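Local coordinates for protein beta-galacturonidase (PDB 6NCX) that probably hydrolyses beta-glycosidic bonds to release uronic acids as a glycoside hydrolase family 2 enzyme, and binds alpha-D-galacturonate in its TIM-barrel pocket, at residues T310-N315 with W331-A336; W373-E378 with E392-I397; V424-I429 with P460-E465. All coordinates share one frame; numbering follows the deposited sequence.

From the N terminus onward, the three contacts follow one another in series along the TIM barrel, none nesting in or crossing another. Contact 1 closes the loop that carries helix 317-326, bringing the turn after strand 307-309 onto strand 329-333. Contact 2 then folds helix 384-400 back onto the chain at strand 370-374, and contact 3 joins strands 425-428 and 461-466, which helix 439-453 separates in sequence. Contacts 1 and 2 touch directly, since strands 329-333 and 370-374 are neighbours: N334 OD1 takes the backbone N-H of L376. Contact 3 reaches contact 1 through W331, which packs on L462 and T464, and contact 2 through N428 and N377. All three meet at the galacturonate.

Contact 1: residues T310-N315 with W331-A336; sequences TVHYPN and WEENHA. With ADA (alpha-D-galactopyranuronic acid), chain I.
H312 and E333 meet in the TIM-barrel sugar site, where the turn after strand 307-309 folds onto the end of strand 329-333. Their side chains run alongside each other, and H312 ND1 donates to E333 OE1 at 3.0 Å, with that oxygen in the imidazole plane. Histidine suits the place because its ring offers a second nitrogen: NE2 lies 2.7 Å from O3 of the galacturonate and is hydrogen-bonded to it. E333 CG sits between its own backbone N and carbonyl carbon (chi1 60°), and the extended chain beyond carries the carboxylate to H312. Its OE2 takes the indole N-H of W331 (NE1 to E333 OE2 2.8 Å) and a salt bridge from R309. With an alanine in place of E333, H312 would probably lose the bond that fixes its ring at ND1, and R309 one of its two acidic partners. A cis peptide before H312 shapes the turn; H312 O receives A336 N at 3.3 Å. E332 OE1 receives N315 N at 3.1 Å, its other oxygen being hydrogen-bonded to H364. Y313 and H335 form an offset edge-to-face pair. Outside, P314 and N334 pack on helix 349-364, and strand 329-333 hydrogen-bonds to strand 370-374.

Contact 2: residues W373-E378 with E392-I397; sequences WGILNE and EQYELI. With ADA (alpha-D-galactopyranuronic acid), chain I.
I375 and Q393 bring the chain at strand 370-374 to within 7.6 Å of helix 384-400, CA to CA, and no hydrogen bond crosses the gap, which side chains fill as in other beta-alpha-beta units of a TIM barrel. I375 does most of the work. Its CG1 stands between the backbone N and the carbonyl carbon (chi1 62°), and the extended end lays CD1 over the face of Y394, 3.5 Å from the ring centroid and 10° off its normal, a CH-pi contact. The other branch, CG2, presses on I397 CD1 at 3.5 Å, tighter than usual for two carbons. A beta-branched isoleucine suits the spot because it can reach two helix residues at once. I397 CG2 in turn meets W373 CD1 at 3.7 Å. L376 and Q393 approach from opposite directions, L376 CG coming within 3.4 Å of Q393 OE1, which also takes a weak hydrogen bond from N334. Beyond L376, whose backbone is in the left-handed helical region, the chain turns to the sugar. N377 ND2 donates a nearly straight bond to O2 of the galacturonate (2.9 Å, 163°), while R309 and N428 hold N377 OD1 and so fix which way the amide faces. The chemistry is thus divided: mostly apolar packing seats this part of the chain against the helix, and N377, just beyond, binds the ligand.

Contact 3: residues V424-I429 with P460-E465; sequences VVSYNI and PFLITE. With ADA (alpha-D-galactopyranuronic acid), chain I.
V425 to N428 pair with F461 to E465 as parallel neighbours in the TIM barrel, the two strands of a beta-alpha-beta unit whose crossover is helix 439-453. Their axes lie 33° apart, and a beta bulge shifts the register by one after Y427. Beside it T464 N reaches Y427 O at 2.9 Å from 39° above the carbonyl plane, a bent geometry. Packing is tight on the barrel's inner side. S426 CB and T464 CG2 are only 3.4 Å apart, and W331 packs against both residues; small serine and threonine fit where an indole fills the barrel. T464 OG1 donates to N428 OD1 at 2.7 Å, its hydroxyl placed between backbone N and carbonyl carbon. The cluster of V425, Y427 and F461 on the outward face is looser, though buried too. V425 CG1 stands 4.0 Å from F461 CD1, and Y427 CD1 is 4.1 Å from F461 CE1, ordinary apolar contacts under helix 439-453, which apolar and aromatic side chains suit; I429 CD1 and I463 CD1 come closer, at 3.6 Å. Toward the pocket the contact ends on the ligand rather than on more packing. There the N428 amide lies stacked on the E465 carboxylate, their planes 15° apart. R309 and Y430 also hold the E465 carboxylate, and its OE1 accepts the O2 hydroxyl of the galacturonate at 2.9 Å.

Contact 1: residues T310-N315 with W331-A336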
loop_
_atom_site.group_PDB
_atom_site.type_symbol
_atom_site.label_atom_id
_atom_site.label_comp_id
_atom_site.label_asym_id
_atom_site.label_seq_id
_atom_site.Cartn_x
_atom_site.Cartn_y
_atom_site.Cartn_z
ATOM N N THR C 310 -25.129 -13.622 -10.822
ATOM C CA THR C 310 -24.272 -14.685 -10.283
ATOM C C THR C 310 -23.245 -15.134 -11.323
ATOM O O THR C 310 -23.308 -16.226 -11.889
ATOM C CB THR C 310 -25.108 -15.881 -9.854
ATOM O OG1 THR C 310 -25.689 -16.475 -11.018
ATOM C CG2 THR C 310 -26.217 -15.496 -8.868
ATOM N N VAL C 311 -22.261 -14.276 -11.560
ATOM C CA VAL C 311 -21.200 -14.625 -12.498
ATOM C C VAL C 311 -20.284 -15.667 -11.855
ATOM O O VAL C 311 -19.855 -15.514 -10.705
ATOM C CB VAL C 311 -20.438 -13.359 -12.939
ATOM C CG1 VAL C 311 -21.420 -12.328 -13.495
ATOM C CG2 VAL C 311 -19.641 -12.740 -11.781
ATOM N N HIS C 312 -20.028 -16.770 -12.559
ATOM C CA HIS C 312 -20.707 -17.201 -13.783
ATOM C C HIS C 312 -21.184 -18.628 -13.566
ATOM O O HIS C 312 -20.738 -19.519 -14.268
ATOM C CB HIS C 312 -19.779 -17.179 -15.013
ATOM C CG HIS C 312 -19.283 -15.816 -15.390
ATOM N ND1 HIS C 312 -20.099 -14.849 -15.941
ATOM C CD2 HIS C 312 -18.046 -15.270 -15.317
ATOM C CE1 HIS C 312 -19.386 -13.766 -16.187
ATOM N NE2 HIS C 312 -18.140 -13.993 -15.815
ATOM N N TYR C 313 -22.071 -18.837 -12.576
ATOM C CA TYR C 313 -22.435 -20.167 -12.095
ATOM C C TYR C 313 -23.525 -20.047 -11.033
ATOM O O TYR C 313 -23.717 -18.960 -10.477
ATOM C CB TYR C 313 -21.192 -20.886 -11.536
ATOM C CG TYR C 313 -20.282 -19.963 -10.732
ATOM C CD1 TYR C 313 -20.625 -19.554 -9.439
ATOM C CD2 TYR C 313 -19.104 -19.489 -11.271
ATOM C CE1 TYR C 313 -19.795 -18.692 -8.701
ATOM C CE2 TYR C 313 -18.272 -18.634 -10.553
ATOM C CZ TYR C 313 -18.627 -18.239 -9.269
ATOM O OH TYR C 313 -17.799 -17.385 -8.575
ATOM N N PRO C 314 -24.259 -21.125 -10.730
ATOM C CA PRO C 314 -25.264 -21.053 -9.658
ATOM C C PRO C 314 -24.637 -20.721 -8.310
ATOM O O PRO C 314 -23.482 -21.048 -8.034
ATOM C CB PRO C 314 -25.890 -22.459 -9.650
ATOM C CG PRO C 314 -25.684 -22.959 -11.069
ATOM C CD PRO C 314 -24.355 -22.388 -11.500
ATOM N N ASN C 315 -25.429 -20.093 -7.451
ATOM C CA ASN C 315 -24.960 -19.654 -6.149
ATOM C C ASN C 315 -25.481 -20.550 -5.026
ATOM O O ASN C 315 -26.491 -21.251 -5.153
ATOM C CB ASN C 315 -25.377 -18.202 -5.876
ATOM C CG ASN C 315 -24.389 -17.192 -6.432
ATOM O OD1 ASN C 315 -23.607 -17.490 -7.349
ATOM N ND2 ASN C 315 -24.431 -15.984 -5.892
ATOM N N TRP C 331 -30.308 -12.393 -11.232
ATOM C CA TRP C 331 -30.005 -13.120 -12.462
ATOM C C TRP C 331 -29.117 -14.300 -12.078
ATOM O O TRP C 331 -28.011 -14.099 -11.540
ATOM C CB TRP C 331 -29.316 -12.188 -13.464
ATOM C CG TRP C 331 -28.658 -12.796 -14.694
ATOM C CD1 TRP C 331 -27.732 -13.805 -14.735
ATOM C CD2 TRP C 331 -28.817 -12.350 -16.052
ATOM N NE1 TRP C 331 -27.334 -14.042 -16.038
ATOM C CE2 TRP C 331 -27.991 -13.168 -16.866
ATOM C CE3 TRP C 331 -29.593 -11.358 -16.661
ATOM C CZ2 TRP C 331 -27.915 -13.012 -18.263
ATOM C CZ3 TRP C 331 -29.524 -11.208 -18.062
ATOM C CH2 TRP C 331 -28.684 -12.029 -18.838
ATOM N N GLU C 332 -29.615 -15.521 -12.302
ATOM C CA GLU C 332 -28.851 -16.739 -12.041
ATOM C C GLU C 332 -28.607 -17.465 -13.353
ATOM O O GLU C 332 -29.525 -17.598 -14.171
ATOM C CB GLU C 332 -29.562 -17.669 -11.050
ATOM C CG GLU C 332 -28.847 -19.001 -10.932
ATOM C CD GLU C 332 -28.985 -19.681 -9.579
ATOM O OE1 GLU C 332 -28.165 -19.403 -8.685
ATOM O OE2 GLU C 332 -29.894 -20.521 -9.433
ATOM N N GLU C 333 -27.375 -17.927 -13.556
ATOM C CA GLU C 333 -26.987 -18.512 -14.829
ATOM C C GLU C 333 -26.244 -19.830 -14.619
ATOM O O GLU C 333 -25.709 -20.112 -13.537
ATOM C CB GLU C 333 -26.136 -17.518 -15.659
ATOM C CG GLU C 333 -24.813 -17.033 -15.041
ATOM C CD GLU C 333 -24.094 -16.012 -15.937
ATOM O OE1 GLU C 333 -22.840 -16.047 -16.009
ATOM O OE2 GLU C 333 -24.777 -15.173 -16.579
ATOM N N ASN C 334 -26.226 -20.654 -15.671
ATOM C CA ASN C 334 -25.465 -21.893 -15.598
ATOM C C ASN C 334 -23.963 -21.573 -15.621
ATOM O O ASN C 334 -23.540 -20.432 -15.829
ATOM C CB ASN C 334 -25.899 -22.875 -16.705
ATOM C CG ASN C 334 -25.408 -22.498 -18.130
ATOM O OD1 ASN C 334 -25.070 -21.351 -18.436
ATOM N ND2 ASN C 334 -25.395 -23.498 -19.012
ATOM N N HIS C 335 -23.153 -22.586 -15.340
ATOM C CA HIS C 335 -21.712 -22.402 -15.189
ATOM C C HIS C 335 -21.047 -22.453 -16.551
ATOM O O HIS C 335 -20.908 -23.531 -17.139
ATOM C CB HIS C 335 -21.098 -23.462 -14.280
ATOM C CG HIS C 335 -19.612 -23.338 -14.172
ATOM N ND1 HIS C 335 -18.783 -24.413 -13.931
ATOM C CD2 HIS C 335 -18.804 -22.257 -14.287
ATOM C CE1 HIS C 335 -17.528 -23.998 -13.903
ATOM N NE2 HIS C 335 -17.513 -22.693 -14.113
ATOM N N ALA C 336 -20.615 -21.292 -17.039
ATOM C CA ALA C 336 -19.881 -21.169 -18.296
ATOM C C ALA C 336 -19.468 -19.711 -18.489
ATOM O O ALA C 336 -20.266 -18.797 -18.244
ATOM C CB ALA C 336 -20.720 -21.648 -19.492
HETATM C C1 ADA I . -16.008 -10.743 -19.786
HETATM C C2 ADA I . -16.337 -11.909 -18.826
HETATM C C3 ADA I . -15.945 -11.712 -17.408
HETATM C C4 ADA I . -14.679 -10.952 -17.213
HETATM C C5 ADA I . -14.626 -9.698 -18.094
HETATM C C6 ADA I . -13.315 -8.917 -17.979
HETATM O O1 ADA I . -17.004 -9.747 -19.774
HETATM O O2 ADA I . -17.698 -12.213 -18.934
HETATM O O3 ADA I . -15.864 -12.961 -16.758
HETATM O O4 ADA I . -13.572 -11.760 -17.536
HETATM O O5 ADA I . -14.746 -10.082 -19.493
HETATM O O6B ADA I . -12.854 -8.549 -16.865
HETATM O O6A ADA I . -12.700 -8.646 -19.041
#

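Contact 2: residues W373-E378 with E392-I397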
loop_
_atom_site.group_PDB
_atom_site.type_symbol
_atom_site.label_atom_id
_atom_site.label_comp_id
_atom_site.label_asym_id
_atom_site.label_seq_id
_atom_site.Cartn_x
_atom_site.Cartn_y
_atom_site.Cartn_z
ATOM N N TRP C 373 -33.224 -16.539 -15.956
ATOM C CA TRP C 373 -32.196 -17.565 -16.120
ATOM C C TRP C 373 -31.249 -17.154 -17.231
ATOM O O TRP C 373 -31.689 -16.861 -18.350
ATOM C CB TRP C 373 -32.796 -18.926 -16.482
ATOM C CG TRP C 373 -33.727 -19.507 -15.481
ATOM C CD1 TRP C 373 -35.066 -19.755 -15.640
ATOM C CD2 TRP C 373 -33.388 -19.948 -14.166
ATOM N NE1 TRP C 373 -35.582 -20.323 -14.497
ATOM C CE2 TRP C 373 -34.575 -20.446 -13.573
ATOM C CE3 TRP C 373 -32.199 -19.974 -13.431
ATOM C CZ2 TRP C 373 -34.604 -20.954 -12.270
ATOM C CZ3 TRP C 373 -32.229 -20.471 -12.139
ATOM C CH2 TRP C 373 -33.427 -20.958 -11.570
ATOM N N GLY C 374 -29.954 -17.157 -16.936
ATOM C CA GLY C 374 -28.963 -16.861 -17.950
ATOM C C GLY C 374 -28.225 -18.117 -18.351
ATOM O O GLY C 374 -28.217 -19.095 -17.596
ATOM N N ILE C 375 -27.624 -18.127 -19.542
ATOM C CA ILE C 375 -26.840 -19.265 -20.001
ATOM C C ILE C 375 -25.583 -18.752 -20.687
ATOM O O ILE C 375 -25.535 -17.623 -21.178
ATOM C CB ILE C 375 -27.611 -20.213 -20.975
ATOM C CG1 ILE C 375 -28.015 -19.495 -22.267
ATOM C CG2 ILE C 375 -28.802 -20.854 -20.312
ATOM C CD1 ILE C 375 -28.424 -20.470 -23.387
ATOM N N LEU C 376 -24.555 -19.605 -20.691
ATOM C CA LEU C 376 -23.429 -19.528 -21.623
ATOM C C LEU C 376 -22.876 -18.105 -21.760
ATOM O O LEU C 376 -22.792 -17.548 -22.856
ATOM C CB LEU C 376 -23.836 -20.092 -22.989
ATOM C CG LEU C 376 -24.215 -21.579 -22.961
ATOM C CD1 LEU C 376 -24.657 -22.096 -24.334
ATOM C CD2 LEU C 376 -23.065 -22.416 -22.400
ATOM N N ASN C 377 -22.491 -17.523 -20.618
ATOM C CA ASN C 377 -21.846 -16.211 -20.621
ATOM C C ASN C 377 -20.699 -16.115 -21.628
ATOM O O ASN C 377 -19.650 -16.757 -21.468
ATOM C CB ASN C 377 -21.317 -15.850 -19.225
ATOM C CG ASN C 377 -20.508 -14.559 -19.237
ATOM O OD1 ASN C 377 -21.059 -13.445 -19.190
ATOM N ND2 ASN C 377 -19.197 -14.699 -19.332
ATOM N N GLU C 378 -20.902 -15.308 -22.674
ATOM C CA GLU C 378 -19.873 -14.999 -23.670
ATOM C C GLU C 378 -19.353 -16.237 -24.405
ATOM O O GLU C 378 -18.186 -16.276 -24.807
ATOM C CB GLU C 378 -18.698 -14.249 -23.039
ATOM C CG GLU C 378 -18.991 -12.820 -22.602
ATOM C CD GLU C 378 -17.716 -11.977 -22.493
ATOM O OE1 GLU C 378 -16.607 -12.555 -22.411
ATOM O OE2 GLU C 378 -17.822 -10.735 -22.514
ATOM N N GLU C 392 -30.590 -25.687 -27.587
ATOM C CA GLU C 392 -30.916 -26.825 -26.726
ATOM C C GLU C 392 -31.044 -26.397 -25.273
ATOM O O GLU C 392 -32.000 -26.772 -24.582
ATOM C CB GLU C 392 -29.843 -27.911 -26.840
ATOM C CG GLU C 392 -29.615 -28.448 -28.234
ATOM C CD GLU C 392 -28.287 -29.167 -28.351
ATOM O OE1 GLU C 392 -27.354 -28.823 -27.586
ATOM O OE2 GLU C 392 -28.175 -30.083 -29.196
ATOM N N GLN C 393 -30.074 -25.617 -24.790
ATOM C CA GLN C 393 -30.054 -25.235 -23.384
ATOM C C GLN C 393 -31.190 -24.280 -23.045
ATOM O O GLN C 393 -31.759 -24.363 -21.951
ATOM C CB GLN C 393 -28.698 -24.629 -23.033
ATOM C CG GLN C 393 -27.597 -25.670 -23.036
ATOM C CD GLN C 393 -26.251 -25.101 -22.679
ATOM O OE1 GLN C 393 -26.142 -24.190 -21.850
ATOM N NE2 GLN C 393 -25.209 -25.630 -23.303
ATOM N N TYR C 394 -31.532 -23.368 -23.966
ATOM C CA TYR C 394 -32.729 -22.545 -23.798
ATOM C C TYR C 394 -33.980 -23.409 -23.688
ATOM O O TYR C 394 -34.826 -23.197 -22.810
ATOM C CB TYR C 394 -32.875 -21.571 -24.967
ATOM C CG TYR C 394 -32.078 -20.298 -24.845
ATOM C CD1 TYR C 394 -31.362 -19.802 -25.929
ATOM C CD2 TYR C 394 -32.042 -19.584 -23.648
ATOM C CE1 TYR C 394 -30.630 -18.630 -25.831
ATOM C CE2 TYR C 394 -31.310 -18.418 -23.536
ATOM C CZ TYR C 394 -30.609 -17.947 -24.628
ATOM O OH TYR C 394 -29.890 -16.796 -24.511
ATOM N N GLU C 395 -34.130 -24.388 -24.583
ATOM C CA GLU C 395 -35.349 -25.182 -24.533
ATOM C C GLU C 395 -35.322 -26.196 -23.394
ATOM O O GLU C 395 -36.389 -26.582 -22.904
ATOM C CB GLU C 395 -35.607 -25.848 -25.888
ATOM C CG GLU C 395 -35.117 -27.258 -26.040
ATOM C CD GLU C 395 -35.320 -27.769 -27.460
ATOM O OE1 GLU C 395 -34.490 -28.585 -27.935
ATOM O OE2 GLU C 395 -36.307 -27.339 -28.104
ATOM N N LEU C 396 -34.134 -26.590 -22.923
ATOM C CA LEU C 396 -34.063 -27.347 -21.679
ATOM C C LEU C 396 -34.621 -26.527 -20.515
ATOM O O LEU C 396 -35.343 -27.056 -19.663
ATOM C CB LEU C 396 -32.620 -27.786 -21.415
ATOM C CG LEU C 396 -32.332 -28.537 -20.109
ATOM C CD1 LEU C 396 -33.222 -29.769 -19.948
ATOM C CD2 LEU C 396 -30.852 -28.931 -19.998
ATOM N N ILE C 397 -34.324 -25.223 -20.489
ATOM C CA ILE C 397 -34.792 -24.352 -19.413
ATOM C C ILE C 397 -36.303 -24.188 -19.476
ATOM O O ILE C 397 -36.980 -24.183 -18.441
ATOM C CB ILE C 397 -34.086 -22.987 -19.483
ATOM C CG1 ILE C 397 -32.611 -23.109 -19.114
ATOM C CG2 ILE C 397 -34.773 -21.982 -18.578
ATOM C CD1 ILE C 397 -31.926 -21.762 -19.028
HETATM C C1 ADA I . -16.008 -10.743 -19.786
HETATM C C2 ADA I . -16.337 -11.909 -18.826
HETATM C C3 ADA I . -15.945 -11.712 -17.408
HETATM C C4 ADA I . -14.679 -10.952 -17.213
HETATM C C5 ADA I . -14.626 -9.698 -18.094
HETATM C C6 ADA I . -13.315 -8.917 -17.979
HETATM O O1 ADA I . -17.004 -9.747 -19.774
HETATM O O2 ADA I . -17.698 -12.213 -18.934
HETATM O O3 ADA I . -15.864 -12.961 -16.758
HETATM O O4 ADA I . -13.572 -11.760 -17.536
HETATM O O5 ADA I . -14.746 -10.082 -19.493
HETATM O O6B ADA I . -12.854 -8.549 -16.865
HETATM O O6A ADA I . -12.700 -8.646 -19.041
#

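Contact 3: residues V424-I429 with P460-E465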
loop_
_atom_site.group_PDB
_atom_site.type_symbol
_atom_site.label_atom_id
_atom_site.label_comp_id
_atom_site.label_asym_id
_atom_site.label_seq_id
_atom_site.Cartn_x
_atom_site.Cartn_y
_atom_site.Cartn_z
ATOM N N VAL C 424 -34.877 -11.830 -23.201
ATOM C CA VAL C 424 -34.147 -10.587 -22.987
ATOM C C VAL C 424 -32.819 -10.670 -23.723
ATOM O O VAL C 424 -32.141 -11.700 -23.676
ATOM C CB VAL C 424 -33.942 -10.321 -21.481
ATOM C CG1 VAL C 424 -33.091 -9.076 -21.253
ATOM C CG2 VAL C 424 -35.312 -10.210 -20.774
ATOM N N VAL C 425 -32.465 -9.599 -24.424
ATOM C CA VAL C 425 -31.148 -9.465 -25.044
ATOM C C VAL C 425 -30.204 -8.795 -24.051
ATOM O O VAL C 425 -30.550 -7.774 -23.439
ATOM C CB VAL C 425 -31.234 -8.661 -26.356
ATOM C CG1 VAL C 425 -29.843 -8.395 -26.915
ATOM C CG2 VAL C 425 -32.099 -9.399 -27.378
ATOM N N SER C 426 -29.005 -9.362 -23.893
ATOM C CA SER C 426 -28.058 -8.882 -22.895
ATOM C C SER C 426 -26.647 -8.820 -23.470
ATOM O O SER C 426 -26.204 -9.746 -24.150
ATOM C CB SER C 426 -28.081 -9.785 -21.663
ATOM O OG SER C 426 -29.354 -9.768 -21.042
ATOM N N TYR C 427 -25.939 -7.731 -23.180
ATOM C CA TYR C 427 -24.616 -7.505 -23.737
ATOM C C TYR C 427 -23.589 -7.079 -22.685
ATOM O O TYR C 427 -23.886 -6.317 -21.753
ATOM C CB TYR C 427 -24.699 -6.476 -24.870
ATOM C CG TYR C 427 -24.700 -7.171 -26.199
ATOM C CD1 TYR C 427 -25.886 -7.561 -26.796
ATOM C CD2 TYR C 427 -23.507 -7.498 -26.831
ATOM C CE1 TYR C 427 -25.894 -8.243 -28.021
ATOM C CE2 TYR C 427 -23.496 -8.173 -28.059
ATOM C CZ TYR C 427 -24.693 -8.542 -28.645
ATOM O OH TYR C 427 -24.698 -9.208 -29.850
ATOM N N ASN C 428 -22.373 -7.590 -22.844
ATOM C CA ASN C 428 -21.213 -7.144 -22.086
ATOM C C ASN C 428 -20.356 -6.239 -22.974
ATOM O O ASN C 428 -19.868 -6.680 -24.022
ATOM C CB ASN C 428 -20.387 -8.338 -21.610
ATOM C CG ASN C 428 -21.198 -9.334 -20.807
ATOM O OD1 ASN C 428 -22.274 -9.017 -20.292
ATOM N ND2 ASN C 428 -20.673 -10.546 -20.677
ATOM N N ILE C 429 -20.142 -4.996 -22.535
ATOM C CA ILE C 429 -19.367 -4.008 -23.275
ATOM C C ILE C 429 -18.385 -3.301 -22.341
ATOM O O ILE C 429 -18.661 -3.074 -21.158
ATOM C CB ILE C 429 -20.300 -2.983 -23.960
ATOM C CG1 ILE C 429 -21.078 -2.190 -22.893
ATOM C CG2 ILE C 429 -21.230 -3.697 -24.966
ATOM C CD1 ILE C 429 -21.820 -0.974 -23.426
ATOM N N PRO C 460 -36.707 -6.600 -24.469
ATOM C CA PRO C 460 -36.010 -5.835 -23.429
ATOM C C PRO C 460 -34.515 -6.097 -23.513
ATOM O O PRO C 460 -34.078 -7.149 -23.984
ATOM C CB PRO C 460 -36.610 -6.364 -22.115
ATOM C CG PRO C 460 -37.857 -7.113 -22.515
ATOM C CD PRO C 460 -37.576 -7.643 -23.888
ATOM N N PHE C 461 -33.733 -5.117 -23.053
ATOM C CA PHE C 461 -32.298 -5.058 -23.307
ATOM C C PHE C 461 -31.562 -4.671 -22.029
ATOM O O PHE C 461 -31.920 -3.687 -21.377
ATOM C CB PHE C 461 -32.005 -4.056 -24.434
ATOM C CG PHE C 461 -30.543 -3.809 -24.682
ATOM C CD1 PHE C 461 -29.728 -4.809 -25.201
ATOM C CD2 PHE C 461 -29.982 -2.561 -24.424
ATOM C CE1 PHE C 461 -28.371 -4.575 -25.440
ATOM C CE2 PHE C 461 -28.631 -2.326 -24.662
ATOM C CZ PHE C 461 -27.829 -3.335 -25.174
ATOM N N LEU C 462 -30.527 -5.434 -21.682
ATOM C CA LEU C 462 -29.724 -5.174 -20.491
ATOM C C LEU C 462 -28.252 -5.107 -20.863
ATOM O O LEU C 462 -27.783 -5.861 -21.721
ATOM C CB LEU C 462 -29.894 -6.268 -19.424
ATOM C CG LEU C 462 -31.249 -6.419 -18.737
ATOM C CD1 LEU C 462 -31.350 -7.793 -18.129
ATOM C CD2 LEU C 462 -31.466 -5.332 -17.689
ATOM N N ILE C 463 -27.523 -4.205 -20.212
ATOM C CA ILE C 463 -26.071 -4.265 -20.223
ATOM C C ILE C 463 -25.698 -5.137 -19.026
ATOM O O ILE C 463 -25.771 -4.714 -17.875
ATOM C CB ILE C 463 -25.432 -2.876 -20.187
ATOM C CG1 ILE C 463 -25.652 -2.166 -21.526
ATOM C CG2 ILE C 463 -23.941 -2.982 -19.916
ATOM C CD1 ILE C 463 -24.846 -2.758 -22.652
ATOM N N THR C 464 -25.368 -6.391 -19.301
ATOM C CA THR C 464 -25.060 -7.331 -18.236
ATOM C C THR C 464 -23.629 -7.208 -17.727
ATOM O O THR C 464 -23.306 -7.818 -16.710
ATOM C CB THR C 464 -25.345 -8.765 -18.705
ATOM O OG1 THR C 464 -24.969 -8.923 -20.081
ATOM C CG2 THR C 464 -26.814 -9.040 -18.568
ATOM N N GLU C 465 -22.788 -6.405 -18.370
ATOM C CA GLU C 465 -21.447 -6.148 -17.863
ATOM C C GLU C 465 -20.949 -4.812 -18.397
ATOM O O GLU C 465 -20.973 -4.580 -19.606
ATOM C CB GLU C 465 -20.481 -7.264 -18.266
ATOM C CG GLU C 465 -20.590 -8.509 -17.427
ATOM C CD GLU C 465 -19.563 -9.546 -17.783
ATOM O OE1 GLU C 465 -19.842 -10.755 -17.577
ATOM O OE2 GLU C 465 -18.479 -9.150 -18.272
HETATM C C1 ADA I . -16.008 -10.743 -19.786
HETATM C C2 ADA I . -16.337 -11.909 -18.826
HETATM C C3 ADA I . -15.945 -11.712 -17.408
HETATM C C4 ADA I . -14.679 -10.952 -17.213
HETATM C C5 ADA I . -14.626 -9.698 -18.094
HETATM C C6 ADA I . -13.315 -8.917 -17.979
HETATM O O1 ADA I . -17.004 -9.747 -19.774
HETATM O O2 ADA I . -17.698 -12.213 -18.934
HETATM O O3 ADA I . -15.864 -12.961 -16.758
HETATM O O4 ADA I . -13.572 -11.760 -17.536
HETATM O O5 ADA I . -14.746 -10.082 -19.493
HETATM O O6B ADA I . -12.854 -8.549 -16.865
HETATM O O6A ADA I . -12.700 -8.646 -19.041
#